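Long-range contacts in putative SnoaL-like polyketide cyclase (Shewanella putrefaciens, PDB 3GZB), which is of unproven function but belongs to the SnoaL-like family of the NTF2 clan and may bind or cyclise a small organic substrate: residues A[123-128]-A[137-142]; A[49-54]-A[64-69]; A[21-26]-A[92-97]. All coordinates share one frame; numbering follows the deposited sequence.

How the contacts relate
Contact 1, the hairpin pairing of 123-128 with 137-142, lies between the other two in one curled sheet. On one flank it meets contact 2, centres about 11 Å apart, where His138 N lies 2.8 Å from Ile50 O, a probable hydrogen bond. On its other flank is contact 3, centres about 10 Å away, where Val94 N approaches Leu126 O at 2.8 Å, again probably bonded. Contacts 2 and 3 do not touch; their nearest atoms are about 10 Å apart. Bound methylpentanediol, probably from the crystallisation liquor, is found about 4 Å from the side chain of Asp140 in contact 1 and about 4 Å from that of Phe69, which may mark a pocket.

Contact 1: residues A[123-128]-A[137-142]; sequences VTSLKL and EHVDLI
Thr124 and Asp140 form a non-hydrogen-bonded pair of the antiparallel hairpin, and their side chains run side by side on the same face of the sheet. Thr124 OG1 donates to Asp140 OD1 over 2.7 Å, arriving 43° out of the carboxylate plane. From the opposite face of that plane His138 NE2 reaches the same OD1 at 2.8 Å, so two donors grip one oxygen. The second bond is bent, with an N-H...O angle of 142°, although OD1 lies in the plane of the imidazole. The ring can reach OD1 because CG of His138 stands anti to its backbone N (chi1 176°). Leu126, paired with His138, lays CD2 over one ring face, 4.0 Å from the centroid, in a CH-pi contact offset toward the rim. Thr124 CG2 approaches His138 NE2 obliquely at 3.5 Å. Since the ring's other nitrogen, ND1, is hydrogen-bonded to Tyr29 OH, both ends of the imidazole are fixed. A phenylalanine in place of His138 has neither ring nitrogen, and would probably leave Asp140 OD1 with only the threonine of these two donors and the Tyr29 hydroxyl without its partner, the ring then being free to turn.

The reverse face carries Val123, Ser125, Lys127, Glu137, Val139 and Leu141. There Ser125 OG lies 3.5 Å from Val139 CB, and a water joins this hydroxyl to Glu137 O. The backbone ladder is regular in the middle, Ser125 and Val139 exchanging two N-H...O bonds of 2.9 Å each. Strand 93-103 continues the sheet beside 123-128, and its Tyr100 hydroxyl also bonds Thr124 OG1. Helix 21-34 covers Leu126 and His138, while the second subunit packs on Val123 and Leu141 across the reverse face.

Contact 2: residues A[49-54]-A[64-69]; sequences SIFFDK and RFIIDF
Ile66 and Phe51 face each other where helix 64-69 passes strand 50-53, their axes 8.8 Å apart at closest approach. The isoleucine uses both branches. CG1 is turned beside its own backbone N (chi1 -61°), and the extended chi2 carries CD1 to the strand backbone, 3.6 Å from Ser49 O and 3.8 Å from Phe51 N. The other branch, CG2, comes to 3.9 Å from Phe51 CB and sits equally near CD2 of the ring, so the base of the phenylalanine is packed by a methyl as well as by CG1.

One turn further on, Phe69 directs its ring edge at the face of Phe51. CE2 lies 4.0 Å from Phe51 CD1, offset toward the rim, and the planes meet at 64°, a tilted edge-to-face pair with centroids 5.7 Å apart. Phe69 reaches this position with chi1 at 142°, well short of a staggered anti value, which suggests some torsional cost. Phe51 was modelled in two conformers, and its ring contacts hold for the one described.

Tyr60 of strand 58-61 stacks on Phe69, and the ring of His138 meets Phe51. The arrangement, a helix laid by apolar and aromatic side chains against a curved sheet, agrees with the alpha+beta cone of the NTF2 clan, whose interior commonly forms the ligand pocket.

Contact 3: residues A[21-26]-A[92-97]; sequences QEQQLA and SLVVMI
Glu22 and Ser92 have their CA atoms 5.8 Å apart where helix 21-26 crosses strand 93-97 at -60°, the two axes approaching to 8.5 Å. This is helix-on-sheet packing of the NTF2-like alpha+beta fold, in which the N-terminal helix lies across the curled sheet.

Val94 carries most of the apolar contact, pointing toward the helix and spreading its two methyls along it. With CG1 anti to the backbone N (chi1 175°), that methyl meets Ala26 CB at 3.8 Å. CG2, on the other branch, rests on the helix backbone one turn earlier, 3.6 Å from Glu22 O. The same carbonyl accepts the helical bond from Ala26 N, so the methyl lies against an oxygen already engaged in the helix. The small side chain of Ala26 and the aliphatic start of Glu22, whose CB is 4.0 Å from CG2, thus receive the valine between successive turns.

Gln23 runs beside this packing, while its amide nitrogen bonds Asn89 on strand 86-90. On the strand's reverse side Leu93 and Val95 pack against the second subunit, so strand 93-97 has the helix on the Val94 side and the second subunit on the side of Leu93 and Val95.

At the edge of the contact Glu22 folds over the start of the strand. Its chain bends at chi2 (90°), with CG 4.0 Å from Ser92 CA. Although the Ser92 side chain starts away from the helix, in the conformer described one water links the two polar ends, donating to Glu22 OE2 at 2.7 Å and lying 2.8 Å from Ser92 OG.

Contact 1: residues A[123-128]-A[137-142]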
ATOM      1  N   VAL A 123       2.994   2.966  -2.845  1.00  8.38           N
ATOM      2  CA  VAL A 123       2.314   2.786  -1.589  1.00  9.36           C
ATOM      3  C   VAL A 123       3.386   2.760  -0.536  1.00  9.47           C
ATOM      4  O   VAL A 123       4.370   2.004  -0.627  1.00 10.52           O
ATOM      5  CB  VAL A 123       1.523   1.490  -1.581  1.00 10.04           C
ATOM      6  CG1 VAL A 123       0.801   1.258  -0.239  1.00 12.31           C
ATOM      7  CG2 VAL A 123       0.518   1.486  -2.767  1.00 10.19           C
ATOM      8  N   THR A 124       3.204   3.564   0.491  1.00  8.09           N
ATOM      9  CA  THR A 124       4.100   3.612   1.673  1.00  8.70           C
ATOM     10  C   THR A 124       3.243   3.369   2.919  1.00  9.27           C
ATOM     11  O   THR A 124       2.190   4.021   3.077  1.00 10.06           O
ATOM     12  CB  THR A 124       4.788   4.979   1.775  1.00 10.60           C
ATOM     13  OG1 THR A 124       5.661   5.088   0.644  1.00  9.53           O
ATOM     14  CG2 THR A 124       5.579   5.146   3.089  1.00 11.82           C
ATOM     15  N   SER A 125       3.650   2.450   3.796  1.00  9.24           N
ATOM     16  CA  SER A 125       2.988   2.273   5.064  1.00  9.84           C
ATOM     17  C   SER A 125       3.971   2.513   6.169  1.00  8.93           C
ATOM     18  O   SER A 125       5.171   2.213   6.077  1.00 10.63           O
ATOM     19  CB  SER A 125       2.333   0.903   5.195  1.00 10.59           C
ATOM     20  OG  SER A 125       3.311  -0.150   5.180  1.00 12.51           O
ATOM     21  N   LEU A 126       3.468   3.048   7.274  1.00  8.66           N
ATOM     22  CA  LEU A 126       4.236   3.281   8.500  1.00  9.96           C
ATOM     23  C   LEU A 126       3.530   2.607   9.658  1.00 10.68           C
ATOM     24  O   LEU A 126       2.336   2.847   9.883  1.00 11.49           O
ATOM     25  CB  LEU A 126       4.381   4.778   8.804  1.00 10.59           C
ATOM     26  CG  LEU A 126       4.943   5.666   7.702  1.00 10.10           C
ATOM     27  CD1 LEU A 126       4.934   7.139   8.151  1.00 10.72           C
ATOM     28  CD2 LEU A 126       6.325   5.215   7.317  1.00 10.60           C
ATOM     29  N   LYS A 127       4.263   1.812  10.411  1.00  8.67           N
ATOM     30  CA  LYS A 127       3.783   1.319  11.697  0.50  9.91           C
ATOM     31  C   LYS A 127       4.450   2.201  12.753  1.00  9.31           C
ATOM     32  O   LYS A 127       5.695   2.300  12.783  1.00 11.07           O
ATOM     33  CB  LYS A 127       4.157  -0.154  11.878  0.50 11.41           C
ATOM     34  CG  LYS A 127       3.536  -0.833  13.085  0.50 17.65           C
ATOM     35  CD  LYS A 127       2.005  -0.849  13.043  0.50 19.79           C
ATOM     36  CE  LYS A 127       1.452  -1.665  14.222  0.50 21.49           C
ATOM     37  NZ  LYS A 127       0.024  -1.362  14.532  0.50 28.06           N
ATOM     38  N   LEU A 128       3.642   2.852  13.579  1.00  9.74           N
ATOM     39  CA  LEU A 128       4.072   3.839  14.519  1.00  9.36           C
ATOM     40  C   LEU A 128       3.976   3.324  15.949  1.00 10.48           C
ATOM     41  O   LEU A 128       3.068   2.552  16.294  1.00 12.77           O
ATOM     42  CB  LEU A 128       3.190   5.083  14.408  1.00  9.58           C
ATOM     43  CG  LEU A 128       3.187   5.688  12.988  1.00 13.25           C
ATOM     44  CD1 LEU A 128       2.144   6.803  12.930  1.00 16.77           C
ATOM     45  CD2 LEU A 128       4.491   6.181  12.583  1.00 18.87           C
ATOM     46  N   GLU A 137       8.297   0.484  11.625  1.00  7.54           N
ATOM     47  CA  GLU A 137       8.489  -0.121  10.300  0.50  8.55           C
ATOM     48  C   GLU A 137       7.947   0.788   9.235  1.00  9.27           C
ATOM     49  O   GLU A 137       6.780   1.186   9.265  1.00 10.02           O
ATOM     50  CB  GLU A 137       7.812  -1.488  10.176  0.50  9.40           C
ATOM     51  CG  GLU A 137       8.213  -2.261   8.918  0.50 12.37           C
ATOM     52  CD  GLU A 137       7.665  -3.698   8.814  0.50 20.71           C
ATOM     53  OE1 GLU A 137       6.667  -4.084   9.503  0.50 15.04           O
ATOM     54  OE2 GLU A 137       8.252  -4.450   7.988  0.50 30.35           O
ATOM     55  N   HIS A 138       8.810   1.100   8.274  1.00  8.62           N
ATOM     56  CA  HIS A 138       8.480   1.847   7.061  1.00  7.95           C
ATOM     57  C   HIS A 138       8.579   0.868   5.913  1.00  7.13           C
ATOM     58  O   HIS A 138       9.652   0.276   5.697  1.00 10.18           O
ATOM     59  CB  HIS A 138       9.463   2.999   6.930  1.00  7.98           C
ATOM     60  CG  HIS A 138       9.324   3.826   5.686  1.00  8.71           C
ATOM     61  ND1 HIS A 138       9.728   5.134   5.643  1.00  9.76           N
ATOM     62  CD2 HIS A 138       8.841   3.541   4.447  1.00  8.55           C
ATOM     63  CE1 HIS A 138       9.518   5.622   4.432  1.00 11.19           C
ATOM     64  NE2 HIS A 138       8.969   4.679   3.673  1.00  9.33           N
ATOM     65  N   VAL A 139       7.451   0.608   5.230  1.00  7.66           N
ATOM     66  CA  VAL A 139       7.452  -0.286   4.054  1.00  8.11           C
ATOM     67  C   VAL A 139       7.131   0.509   2.804  1.00 10.24           C
ATOM     68  O   VAL A 139       6.070   1.193   2.783  1.00 10.80           O
ATOM     69  CB  VAL A 139       6.452  -1.418   4.181  1.00 10.22           C
ATOM     70  CG1 VAL A 139       6.500  -2.309   2.927  1.00 11.59           C
ATOM     71  CG2 VAL A 139       6.722  -2.261   5.447  1.00 11.92           C
ATOM     72  N   ASP A 140       7.996   0.444   1.787  1.00  9.90           N
ATOM     73  CA  ASP A 140       7.762   1.044   0.508  1.00  9.88           C
ATOM     74  C   ASP A 140       7.476   0.006  -0.566  1.00  7.35           C
ATOM     75  O   ASP A 140       8.148  -1.023  -0.634  1.00  9.51           O
ATOM     76  CB  ASP A 140       8.942   1.871   0.030  1.00 10.46           C
ATOM     77  CG  ASP A 140       8.951   3.296   0.554  1.00 11.16           C
ATOM     78  OD1 ASP A 140       7.978   3.776   1.200  1.00 11.90           O
ATOM     79  OD2 ASP A 140      10.017   3.967   0.300  1.00 11.21           O
ATOM     80  N   LEU A 141       6.467   0.296  -1.376  1.00  8.56           N
ATOM     81  CA  LEU A 141       6.154  -0.467  -2.586  1.00  7.87           C
ATOM     82  C   LEU A 141       6.192   0.511  -3.740  1.00  8.35           C
ATOM     83  O   LEU A 141       5.216   1.236  -3.978  1.00  8.43           O
ATOM     84  CB  LEU A 141       4.771  -1.137  -2.470  1.00  8.63           C
ATOM     85  CG  LEU A 141       4.575  -2.192  -1.397  1.00 10.49           C
ATOM     86  CD1 LEU A 141       3.088  -2.552  -1.258  1.00 12.37           C
ATOM     87  CD2 LEU A 141       5.425  -3.421  -1.678  1.00 11.78           C
ATOM     88  N   ILE A 142       7.329   0.581  -4.429  1.00 10.18           N
ATOM     89  CA  ILE A 142       7.603   1.620  -5.437  1.00  8.73           C
ATOM     90  C   ILE A 142       7.444   1.038  -6.820  1.00  7.82           C
ATOM     91  O   ILE A 142       7.935  -0.072  -7.098  1.00  9.89           O
ATOM     92  CB  ILE A 142       9.026   2.114  -5.292  1.00  9.72           C
ATOM     93  CG1 ILE A 142       9.320   2.620  -3.881  1.00 12.41           C
ATOM     94  CG2 ILE A 142       9.389   3.220  -6.303  1.00 10.19           C
ATOM     95  CD1 ILE A 142       8.452   3.722  -3.361  1.00 12.73           C
TER
HETATM   96  O   HOH W   1       3.836  -0.230   1.444  1.00 22.10           O
HETATM   97  O   HOH W   2       4.604  -0.368   7.671  1.00 12.80           O

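Contact 2: residues A[49-54]-A[64-69]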
ATOM      1  N   SER A  49      14.210  -0.057  14.517  1.00 11.13           N
ATOM      2  CA  SER A  49      13.365   0.415  13.405  1.00  9.44           C
ATOM      3  C   SER A  49      13.780  -0.264  12.096  1.00  9.52           C
ATOM      4  O   SER A  49      14.960  -0.494  11.880  1.00  9.52           O
ATOM      5  CB  SER A  49      13.467   1.950  13.238  1.00  9.10           C
ATOM      6  OG  SER A  49      13.006   2.655  14.374  1.00 10.07           O
ATOM      7  N   ILE A  50      12.795  -0.516  11.247  1.00  7.87           N
ATOM      8  CA  ILE A  50      12.997  -1.173   9.974  1.00  8.36           C
ATOM      9  C   ILE A  50      12.561  -0.236   8.852  1.00  9.94           C
ATOM     10  O   ILE A  50      11.486   0.393   8.930  1.00  9.57           O
ATOM     11  CB  ILE A  50      12.168  -2.420   9.898  1.00  9.36           C
ATOM     12  CG1 ILE A  50      12.683  -3.461  10.891  1.00 12.83           C
ATOM     13  CG2 ILE A  50      12.199  -3.034   8.473  1.00 10.95           C
ATOM     14  CD1 ILE A  50      11.700  -4.563  11.120  1.00 14.43           C
ATOM     15  N   PHE A  51      13.396  -0.106   7.807  1.00  9.39           N
ATOM     16  CA  PHE A  51      13.033   0.527   6.541  0.50  9.40           C
ATOM     17  C   PHE A  51      13.090  -0.601   5.495  1.00 11.30           C
ATOM     18  O   PHE A  51      14.187  -1.153   5.256  1.00 11.56           O
ATOM     19  CB  PHE A  51      14.011   1.668   6.207  0.50  9.90           C
ATOM     20  CG  PHE A  51      13.540   2.573   5.092  0.50  9.56           C
ATOM     21  CD1 PHE A  51      13.505   2.119   3.785  0.50 10.27           C
ATOM     22  CD2 PHE A  51      13.121   3.864   5.355  0.50 11.43           C
ATOM     23  CE1 PHE A  51      13.046   2.942   2.760  0.50 13.42           C
ATOM     24  CE2 PHE A  51      12.671   4.679   4.317  0.50 13.28           C
ATOM     25  CZ  PHE A  51      12.634   4.192   3.050  0.50  7.56           C
ATOM     26  N   PHE A  52      11.967  -0.984   4.913  1.00  9.67           N
ATOM     27  CA  PHE A  52      11.913  -2.114   3.966  1.00  9.15           C
ATOM     28  C   PHE A  52      11.335  -1.640   2.648  1.00 11.73           C
ATOM     29  O   PHE A  52      10.125  -1.406   2.540  1.00 11.25           O
ATOM     30  CB  PHE A  52      11.070  -3.243   4.587  1.00 11.01           C
ATOM     31  CG  PHE A  52      11.148  -4.574   3.881  1.00 12.52           C
ATOM     32  CD1 PHE A  52      11.926  -4.815   2.805  1.00 11.33           C
ATOM     33  CD2 PHE A  52      10.410  -5.638   4.402  1.00 26.07           C
ATOM     34  CE1 PHE A  52      11.979  -6.073   2.208  1.00 14.86           C
ATOM     35  CE2 PHE A  52      10.479  -6.895   3.830  1.00 28.19           C
ATOM     36  CZ  PHE A  52      11.283  -7.102   2.736  1.00 20.58           C
ATOM     37  N   ASP A  53      12.168  -1.502   1.623  1.00  9.98           N
ATOM     38  CA  ASP A  53      11.663  -1.353   0.261  1.00 11.43           C
ATOM     39  C   ASP A  53      11.425  -2.777  -0.247  1.00 11.94           C
ATOM     40  O   ASP A  53      12.355  -3.504  -0.639  1.00 12.16           O
ATOM     41  CB  ASP A  53      12.591  -0.544  -0.596  1.00 11.06           C
ATOM     42  CG  ASP A  53      12.033  -0.333  -2.035  1.00 12.29           C
ATOM     43  OD1 ASP A  53      11.307  -1.217  -2.535  1.00 13.11           O
ATOM     44  OD2 ASP A  53      12.402   0.697  -2.607  1.00 15.73           O
ATOM     45  N   LYS A  54      10.166  -3.191  -0.169  1.00 10.96           N
ATOM     46  CA  LYS A  54       9.826  -4.569  -0.515  0.50 12.16           C
ATOM     47  C   LYS A  54       9.947  -4.801  -1.997  1.00 12.77           C
ATOM     48  O   LYS A  54      10.310  -5.904  -2.418  1.00 13.20           O
ATOM     49  CB  LYS A  54       8.448  -4.990  -0.026  0.50 14.17           C
ATOM     50  CG  LYS A  54       8.405  -5.256   1.408  0.50 14.63           C
ATOM     51  CD  LYS A  54       7.059  -5.777   1.783  0.50 13.68           C
ATOM     52  CE  LYS A  54       6.814  -7.214   1.359  0.50 26.76           C
ATOM     53  NZ  LYS A  54       5.408  -7.657   1.652  0.50 29.47           N
ATOM     54  N   ARG A  64      20.585   4.070  12.676  1.00  8.98           N
ATOM     55  CA  ARG A  64      21.845   4.554  12.123  1.00  8.12           C
ATOM     56  C   ARG A  64      22.105   4.006  10.706  1.00  7.29           C
ATOM     57  O   ARG A  64      22.612   4.697   9.838  1.00  8.92           O
ATOM     58  CB  ARG A  64      23.024   4.299  13.055  1.00  8.33           C
ATOM     59  CG  ARG A  64      22.801   4.920  14.396  1.00 10.22           C
ATOM     60  CD  ARG A  64      24.037   4.785  15.272  1.00 10.47           C
ATOM     61  NE  ARG A  64      23.725   5.298  16.609  1.00 13.17           N
ATOM     62  CZ  ARG A  64      23.736   6.593  16.911  1.00 17.59           C
ATOM     63  NH1 ARG A  64      24.055   7.507  15.999  1.00 22.43           N
ATOM     64  NH2 ARG A  64      23.404   6.947  18.149  1.00 22.47           N
ATOM     65  N   PHE A  65      21.779   2.753  10.476  1.00  7.03           N
ATOM     66  CA  PHE A  65      21.964   2.163   9.152  1.00  6.58           C
ATOM     67  C   PHE A  65      20.958   2.754   8.147  1.00  8.76           C
ATOM     68  O   PHE A  65      21.310   2.948   6.972  1.00  7.67           O
ATOM     69  CB  PHE A  65      21.728   0.656   9.264  1.00  8.08           C
ATOM     70  CG  PHE A  65      22.783  -0.128  10.020  1.00  7.54           C
ATOM     71  CD1 PHE A  65      23.885   0.430  10.619  1.00  7.88           C
ATOM     72  CD2 PHE A  65      22.620  -1.487  10.175  1.00  8.07           C
ATOM     73  CE1 PHE A  65      24.835  -0.336  11.312  1.00  7.15           C
ATOM     74  CE2 PHE A  65      23.548  -2.253  10.878  1.00  8.13           C
ATOM     75  CZ  PHE A  65      24.651  -1.680  11.447  1.00  7.77           C
ATOM     76  N   ILE A  66      19.745   3.022   8.598  1.00  8.15           N
ATOM     77  CA  ILE A  66      18.723   3.604   7.726  1.00  7.26           C
ATOM     78  C   ILE A  66      19.171   5.016   7.299  1.00  8.62           C
ATOM     79  O   ILE A  66      19.162   5.339   6.118  1.00  8.67           O
ATOM     80  CB  ILE A  66      17.339   3.637   8.392  1.00  7.20           C
ATOM     81  CG1 ILE A  66      16.868   2.245   8.726  1.00  8.22           C
ATOM     82  CG2 ILE A  66      16.338   4.438   7.529  1.00  9.56           C
ATOM     83  CD1 ILE A  66      15.655   2.217   9.695  1.00  9.58           C
ATOM     84  N   ILE A  67      19.586   5.834   8.273  1.00  6.91           N
ATOM     85  CA  ILE A  67      19.979   7.218   7.963  1.00  7.44           C
ATOM     86  C   ILE A  67      21.162   7.244   7.003  1.00  8.24           C
ATOM     87  O   ILE A  67      21.224   8.043   6.065  1.00  9.39           O
ATOM     88  CB  ILE A  67      20.249   8.049   9.233  1.00  9.42           C
ATOM     89  CG1 ILE A  67      18.947   8.246  10.035  1.00 11.66           C
ATOM     90  CG2 ILE A  67      20.928   9.426   8.909  1.00 10.84           C
ATOM     91  CD1 ILE A  67      17.971   9.287   9.472  1.00 12.84           C
ATOM     92  N   ASP A  68      22.163   6.388   7.242  1.00  7.88           N
ATOM     93  CA  ASP A  68      23.291   6.382   6.310  1.00  8.55           C
ATOM     94  C   ASP A  68      22.883   5.998   4.887  1.00  7.86           C
ATOM     95  O   ASP A  68      23.338   6.629   3.940  1.00  8.53           O
ATOM     96  CB  ASP A  68      24.418   5.453   6.804  1.00  7.84           C
ATOM     97  CG  ASP A  68      25.692   5.666   6.066  1.00 10.75           C
ATOM     98  OD1 ASP A  68      26.355   6.682   6.370  1.00 13.49           O
ATOM     99  OD2 ASP A  68      26.065   4.850   5.199  1.00 12.43           O
ATOM    100  N   PHE A  69      22.059   4.975   4.742  1.00  8.38           N
ATOM    101  CA  PHE A  69      21.536   4.571   3.445  1.00  8.26           C
ATOM    102  C   PHE A  69      20.776   5.721   2.764  1.00  9.08           C
ATOM    103  O   PHE A  69      21.005   5.994   1.574  1.00  8.85           O
ATOM    104  CB  PHE A  69      20.700   3.283   3.600  1.00  9.15           C
ATOM    105  CG  PHE A  69      19.472   3.221   2.732  1.00 10.44           C
ATOM    106  CD1 PHE A  69      19.558   2.967   1.399  1.00 13.24           C
ATOM    107  CD2 PHE A  69      18.243   3.409   3.293  1.00 14.17           C
ATOM    108  CE1 PHE A  69      18.404   2.921   0.617  1.00 16.70           C
ATOM    109  CE2 PHE A  69      17.074   3.388   2.508  1.00 14.56           C
ATOM    110  CZ  PHE A  69      17.173   3.139   1.188  1.00 16.86           C
TER

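Contact 3: residues A[21-26]-A[92-97]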
ATOM      1  N   GLN A  21      -4.610  11.229  15.066  1.00  8.63           N
ATOM      2  CA  GLN A  21      -3.263  11.557  15.506  1.00  8.00           C
ATOM      3  C   GLN A  21      -2.165  10.709  14.814  1.00  8.87           C
ATOM      4  O   GLN A  21      -1.042  11.161  14.637  1.00  8.26           O
ATOM      5  CB  GLN A  21      -3.140  11.450  17.012  1.00 10.71           C
ATOM      6  CG  GLN A  21      -3.993  12.471  17.797  1.00  9.79           C
ATOM      7  CD  GLN A  21      -3.554  13.941  17.645  1.00 11.22           C
ATOM      8  OE1 GLN A  21      -2.367  14.272  17.301  1.00 14.05           O
ATOM      9  NE2 GLN A  21      -4.494  14.813  17.935  1.00  6.76           N
ATOM     10  N   GLU A  22      -2.489   9.457  14.514  1.00  9.87           N
ATOM     11  CA  GLU A  22      -1.518   8.570  13.863  1.00  8.83           C
ATOM     12  C   GLU A  22      -1.160   9.098  12.472  1.00  9.69           C
ATOM     13  O   GLU A  22      -0.019   9.159  12.065  1.00  8.76           O
ATOM     14  CB  GLU A  22      -2.105   7.142  13.770  1.00  9.73           C
ATOM     15  CG  GLU A  22      -2.428   6.556  15.120  1.00 11.44           C
ATOM     16  CD  GLU A  22      -3.818   6.806  15.646  1.00 15.72           C
ATOM     17  OE1 GLU A  22      -4.547   7.745  15.231  1.00 12.08           O
ATOM     18  OE2 GLU A  22      -4.206   6.010  16.550  1.00 22.21           O
ATOM     19  N   GLN A  23      -2.180   9.544  11.736  1.00  7.76           N
ATOM     20  CA  GLN A  23      -1.924  10.217  10.458  1.00  8.43           C
ATOM     21  C   GLN A  23      -1.134  11.524  10.622  1.00  8.27           C
ATOM     22  O   GLN A  23      -0.238  11.781   9.832  1.00  8.68           O
ATOM     23  CB  GLN A  23      -3.216  10.437   9.695  1.00  9.44           C
ATOM     24  CG  GLN A  23      -3.935   9.153   9.245  1.00  9.41           C
ATOM     25  CD  GLN A  23      -5.194   9.467   8.449  1.00  7.99           C
ATOM     26  OE1 GLN A  23      -5.300  10.511   7.815  1.00 10.15           O
ATOM     27  NE2 GLN A  23      -6.168   8.546   8.487  1.00 10.07           N
ATOM     28  N   GLN A  24      -1.421  12.316  11.657  1.00  8.55           N
ATOM     29  CA  GLN A  24      -0.742  13.589  11.852  1.00  6.98           C
ATOM     30  C   GLN A  24       0.740  13.341  12.068  1.00  8.14           C
ATOM     31  O   GLN A  24       1.572  14.082  11.554  1.00  9.36           O
ATOM     32  CB  GLN A  24      -1.349  14.355  13.031  1.00  6.74           C
ATOM     33  CG  GLN A  24      -2.754  14.871  12.814  1.00  7.94           C
ATOM     34  CD  GLN A  24      -3.216  15.806  13.889  1.00 11.79           C
ATOM     35  OE1 GLN A  24      -2.457  16.725  14.289  1.00 10.49           O
ATOM     36  NE2 GLN A  24      -4.442  15.603  14.361  1.00 10.17           N
ATOM     37  N   LEU A  25       1.052  12.301  12.805  1.00  8.96           N
ATOM     38  CA  LEU A  25       2.463  11.987  13.032  1.00  8.70           C
ATOM     39  C   LEU A  25       3.157  11.506  11.756  1.00 11.15           C
ATOM     40  O   LEU A  25       4.294  11.867  11.491  1.00 10.37           O
ATOM     41  CB  LEU A  25       2.631  10.982  14.177  1.00  8.52           C
ATOM     42  CG  LEU A  25       4.067  10.756  14.675  1.00  9.37           C
ATOM     43  CD1 LEU A  25       4.692  12.071  15.241  1.00 11.54           C
ATOM     44  CD2 LEU A  25       4.126   9.624  15.720  1.00 12.45           C
ATOM     45  N   ALA A  26       2.449  10.709  10.949  1.00  9.21           N
ATOM     46  CA  ALA A  26       2.970  10.271   9.689  1.00  7.58           C
ATOM     47  C   ALA A  26       3.310  11.458   8.816  1.00  8.80           C
ATOM     48  O   ALA A  26       4.330  11.416   8.125  1.00  9.27           O
ATOM     49  CB  ALA A  26       1.940   9.376   8.971  1.00  8.87           C
ATOM     50  N   SER A  92      -2.278   2.303  14.695  1.00  9.19           N
ATOM     51  CA  SER A  92      -0.967   2.857  14.471  0.50 10.45           C
ATOM     52  C   SER A  92      -0.355   2.479  13.119  1.00  9.85           C
ATOM     53  O   SER A  92       0.791   2.834  12.866  1.00 10.86           O
ATOM     54  CB  SER A  92      -0.004   2.449  15.603  0.50 11.66           C
ATOM     55  OG  SER A  92      -0.345   3.121  16.808  0.50 17.25           O
ATOM     56  N   LEU A  93      -1.082   1.791  12.212  1.00  8.32           N
ATOM     57  CA  LEU A  93      -0.588   1.458  10.856  1.00  9.36           C
ATOM     58  C   LEU A  93      -1.233   2.469   9.937  1.00  8.54           C
ATOM     59  O   LEU A  93      -2.467   2.506   9.749  1.00  9.58           O
ATOM     60  CB  LEU A  93      -1.037   0.052  10.477  1.00  9.40           C
ATOM     61  CG  LEU A  93      -0.665  -0.360   9.073  1.00 11.30           C
ATOM     62  CD1 LEU A  93       0.850  -0.448   8.929  1.00 12.77           C
ATOM     63  CD2 LEU A  93      -1.348  -1.720   8.766  1.00 11.47           C
ATOM     64  N   VAL A  94      -0.410   3.307   9.319  1.00  7.62           N
ATOM     65  CA  VAL A  94      -0.835   4.356   8.399  1.00  8.22           C
ATOM     66  C   VAL A  94      -0.447   3.952   6.956  1.00  8.53           C
ATOM     67  O   VAL A  94       0.707   3.526   6.724  1.00 10.23           O
ATOM     68  CB  VAL A  94      -0.169   5.705   8.750  1.00  8.35           C
ATOM     69  CG1 VAL A  94      -0.542   6.779   7.683  1.00 10.00           C
ATOM     70  CG2 VAL A  94      -0.552   6.154  10.173  1.00  8.24           C
ATOM     71  N   VAL A  95      -1.406   4.050   6.020  1.00  8.33           N
ATOM     72  CA  VAL A  95      -1.223   3.630   4.642  1.00  7.66           C
ATOM     73  C   VAL A  95      -1.413   4.814   3.767  1.00  8.09           C
ATOM     74  O   VAL A  95      -2.408   5.549   3.906  1.00  9.20           O
ATOM     75  CB  VAL A  95      -2.235   2.538   4.241  1.00  8.46           C
ATOM     76  CG1 VAL A  95      -2.026   2.080   2.772  1.00  8.34           C
ATOM     77  CG2 VAL A  95      -2.152   1.325   5.160  1.00  9.49           C
HETATM   78  N   MSE A  96      -0.458   5.070   2.856  1.00  8.92           N
HETATM   79  CA  MSE A  96      -0.463   6.234   1.952  1.00  9.14           C
HETATM   80  C   MSE A  96      -0.258   5.777   0.538  1.00  9.42           C
HETATM   81  O   MSE A  96       0.679   5.054   0.260  1.00 10.67           O
HETATM   82  CB  MSE A  96       0.610   7.240   2.350  1.00 10.74           C
HETATM   83  CG  MSE A  96       0.362   7.823   3.747  1.00  9.22           C
HETATM   84 SE   MSE A  96       1.926   8.696   4.502  0.75  8.75          SE
HETATM   85  CE  MSE A  96       2.872   7.129   4.902  1.00 13.60           C
ATOM     86  N   ILE A  97      -1.171   6.148  -0.356  1.00  9.51           N
ATOM     87  CA  ILE A  97      -1.151   5.811  -1.764  1.00  7.96           C
ATOM     88  C   ILE A  97      -0.922   7.103  -2.518  1.00 10.09           C
ATOM     89  O   ILE A  97      -1.670   8.075  -2.307  1.00  9.79           O
ATOM     90  CB  ILE A  97      -2.490   5.219  -2.207  1.00 10.08           C
ATOM     91  CG1 ILE A  97      -2.860   3.985  -1.420  1.00  9.81           C
ATOM     92  CG2 ILE A  97      -2.454   4.934  -3.726  1.00 11.14           C
ATOM     93  CD1 ILE A  97      -4.329   3.468  -1.619  1.00 13.31           C
TER
HETATM   94  O   HOH W   3      -2.900   3.927  17.670  1.00 20.52           O